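Local coordinates for protein ORF99 (Acidianus Filamentous Virus 1, PDB 3DF6) that is of unknown function but resembles the anti-CRISPR protein AcrID1 and so may counter host defence, at residues 56-61 with 74-79. The protein carries 2 engineered substitutions. Residues are numbered along the deposited sequence; the frame is centred on the assembly and turned at random.
Sequences IFIDEY and FVEYVR
In the antiparallel hairpin formed by strands 56-64 and 69-80, Phe-57 and Asp-59 face Tyr-77 and Val-75 as hydrogen-bonded pairs. Phe-57 N to Tyr-77 O and Tyr-77 N to Phe-57 O are both 2.8 Å; the Asp-59/Val-75 pair closes in the same way. Tyr-77 holds CG between its backbone N and carbonyl carbon (chi1 62°), swinging its ring over toward strand 56-64. There Phe-57 CB sits over one face, 3.7 Å from the Tyr-77 ring centroid, a CH-pi contact; the two rings are nearly parallel but slid apart. Arg-79 lies over a face of the Phe-57 ring as a cation-pi partner, its CZ 4.1 Å from the ring centroid. The guanidinium stands edge-on, its plane 80° from the ring's. Beyond, Tyr-77 OH donates to Asp-59 OD2 at 2.6 Å, from above the carboxylate plane, and Tyr-61 OH makes a weak hydrogen bond to the same oxygen. On the opposite face of the two strands, Glu-60 runs alongside Phe-74, its CG 3.4 Å from Phe-74 CE1, while Ile-56 CG2 touches Glu-76 CG. With Ser-50 OG on Asp-59 OD1 and Tyr-77 OH on OD2, the buried carboxylate has hydroxyl partners on both oxygens, which would probably favour its charged form.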
loop_
_atom_site.group_PDB
_atom_site.type_symbol
_atom_site.label_atom_id
_atom_site.label_comp_id
_atom_site.label_asym_id
_atom_site.label_seq_id
_atom_site.Cartn_x
_atom_site.Cartn_y
_atom_site.Cartn_z
ATOM N N ILE C 56 -12.175 -13.182 -13.533
ATOM C CA ILE C 56 -11.119 -12.480 -12.823
ATOM C C ILE C 56 -9.995 -13.457 -12.484
ATOM O O ILE C 56 -10.246 -14.563 -11.977
ATOM C CB ILE C 56 -11.637 -11.798 -11.518
ATOM C CG1 ILE C 56 -12.823 -10.869 -11.815
ATOM C CG2 ILE C 56 -10.492 -11.022 -10.821
ATOM C CD1 ILE C 56 -13.499 -10.210 -10.577
ATOM N N PHE C 57 -8.761 -13.050 -12.766
ATOM C CA PHE C 57 -7.583 -13.793 -12.306
ATOM C C PHE C 57 -6.949 -13.312 -11.008
ATOM O O PHE C 57 -6.659 -12.106 -10.826
ATOM C CB PHE C 57 -6.475 -13.757 -13.343
ATOM C CG PHE C 57 -6.831 -14.437 -14.601
ATOM C CD1 PHE C 57 -6.412 -15.742 -14.837
ATOM C CD2 PHE C 57 -7.616 -13.798 -15.549
ATOM C CE1 PHE C 57 -6.746 -16.385 -16.003
ATOM C CE2 PHE C 57 -7.958 -14.455 -16.738
ATOM C CZ PHE C 57 -7.526 -15.749 -16.954
ATOM N N ILE C 58 -6.676 -14.273 -10.119
ATOM C CA ILE C 58 -5.805 -13.950 -8.995
ATOM C C ILE C 58 -4.554 -14.788 -9.198
ATOM O O ILE C 58 -4.621 -16.031 -9.192
ATOM C CB ILE C 58 -6.396 -14.226 -7.614
ATOM C CG1 ILE C 58 -7.696 -13.438 -7.443
ATOM C CG2 ILE C 58 -5.349 -13.819 -6.536
ATOM C CD1 ILE C 58 -8.437 -13.685 -6.160
ATOM N N ASP C 59 -3.434 -14.106 -9.419
ATOM C CA ASP C 59 -2.150 -14.780 -9.484
ATOM C C ASP C 59 -1.383 -14.605 -8.183
ATOM O O ASP C 59 -1.426 -13.549 -7.559
ATOM C CB ASP C 59 -1.295 -14.252 -10.628
ATOM C CG ASP C 59 -1.857 -14.585 -11.998
ATOM O OD1 ASP C 59 -2.948 -15.201 -12.119
ATOM O OD2 ASP C 59 -1.196 -14.193 -12.972
ATOM N N GLU C 60 -0.669 -15.651 -7.807
ATOM C CA GLU C 60 0.164 -15.641 -6.627
ATOM C C GLU C 60 1.600 -15.857 -7.086
ATOM O O GLU C 60 1.905 -16.883 -7.675
ATOM C CB GLU C 60 -0.273 -16.767 -5.706
ATOM C CG GLU C 60 0.556 -16.898 -4.449
ATOM C CD GLU C 60 0.145 -18.140 -3.660
ATOM O OE1 GLU C 60 -1.000 -18.622 -3.849
ATOM O OE2 GLU C 60 0.960 -18.640 -2.870
ATOM N N TYR C 61 2.454 -14.878 -6.835
ATOM C CA TYR C 61 3.859 -14.934 -7.235
ATOM C C TYR C 61 4.726 -15.010 -5.996
ATOM O O TYR C 61 4.573 -14.209 -5.090
ATOM C CB TYR C 61 4.228 -13.693 -8.025
ATOM C CG TYR C 61 3.339 -13.468 -9.233
ATOM C CD1 TYR C 61 3.471 -14.262 -10.379
ATOM C CD2 TYR C 61 2.376 -12.474 -9.227
ATOM C CE1 TYR C 61 2.638 -14.053 -11.513
ATOM C CE2 TYR C 61 1.555 -12.247 -10.342
ATOM C CZ TYR C 61 1.690 -13.035 -11.469
ATOM O OH TYR C 61 0.880 -12.795 -12.556
ATOM N N PHE C 74 0.162 -11.200 -4.461
ATOM C CA PHE C 74 -1.096 -11.585 -5.080
ATOM C C PHE C 74 -1.593 -10.419 -5.926
ATOM O O PHE C 74 -1.726 -9.305 -5.417
ATOM C CB PHE C 74 -2.135 -11.901 -4.003
ATOM C CG PHE C 74 -1.768 -13.050 -3.131
ATOM C CD1 PHE C 74 -2.252 -14.320 -3.416
ATOM C CD2 PHE C 74 -0.940 -12.869 -2.012
ATOM C CE1 PHE C 74 -1.928 -15.410 -2.609
ATOM C CE2 PHE C 74 -0.591 -13.956 -1.195
ATOM C CZ PHE C 74 -1.088 -15.237 -1.503
ATOM N N VAL C 75 -1.873 -10.675 -7.204
ATOM C CA VAL C 75 -2.373 -9.644 -8.115
ATOM C C VAL C 75 -3.702 -10.115 -8.677
ATOM O O VAL C 75 -3.783 -11.160 -9.314
ATOM C CB VAL C 75 -1.387 -9.332 -9.294
ATOM C CG1 VAL C 75 -1.922 -8.196 -10.158
ATOM C CG2 VAL C 75 0.003 -8.973 -8.769
ATOM N N GLU C 76 -4.750 -9.357 -8.398
ATOM C CA GLU C 76 -6.068 -9.652 -8.907
ATOM C C GLU C 76 -6.331 -8.772 -10.132
ATOM O O GLU C 76 -6.209 -7.547 -10.050
ATOM C CB GLU C 76 -7.105 -9.357 -7.821
ATOM C CG GLU C 76 -8.517 -9.825 -8.144
ATOM C CD GLU C 76 -9.567 -9.225 -7.193
ATOM O OE1 GLU C 76 -9.192 -8.406 -6.341
ATOM O OE2 GLU C 76 -10.759 -9.572 -7.301
ATOM N N TYR C 77 -6.690 -9.383 -11.261
ATOM C CA TYR C 77 -6.837 -8.622 -12.502
ATOM C C TYR C 77 -7.847 -9.196 -13.485
ATOM O O TYR C 77 -8.217 -10.384 -13.409
ATOM C CB TYR C 77 -5.480 -8.450 -13.218
ATOM C CG TYR C 77 -4.809 -9.744 -13.659
ATOM C CD1 TYR C 77 -4.986 -10.252 -14.951
ATOM C CD2 TYR C 77 -4.002 -10.459 -12.771
ATOM C CE1 TYR C 77 -4.358 -11.448 -15.345
ATOM C CE2 TYR C 77 -3.379 -11.625 -13.146
ATOM C CZ TYR C 77 -3.551 -12.116 -14.429
ATOM O OH TYR C 77 -2.916 -13.279 -14.767
ATOM N N VAL C 78 -8.257 -8.337 -14.424
ATOM C CA VAL C 78 -9.053 -8.745 -15.578
ATOM C C VAL C 78 -8.214 -8.552 -16.851
ATOM O O VAL C 78 -7.614 -7.495 -17.057
ATOM C CB VAL C 78 -10.382 -7.972 -15.650
ATOM C CG1 VAL C 78 -11.210 -8.397 -16.879
ATOM C CG2 VAL C 78 -11.195 -8.166 -14.353
ATOM N N ARG C 79 -8.158 -9.588 -17.687
ATOM C CA ARG C 79 -7.433 -9.515 -18.958
ATOM C C ARG C 79 -8.252 -8.779 -20.024
ATOM O O ARG C 79 -9.363 -9.188 -20.365
ATOM C CB ARG C 79 -7.055 -10.905 -19.458
ATOM C CG ARG C 79 -6.074 -11.656 -18.583
ATOM C CD ARG C 79 -5.504 -12.875 -19.340
ATOM N NE ARG C 79 -5.087 -13.914 -18.398
ATOM C CZ ARG C 79 -3.833 -14.164 -18.016
ATOM N NH1 ARG C 79 -2.805 -13.476 -18.512
ATOM N NH2 ARG C 79 -3.607 -15.123 -17.133
#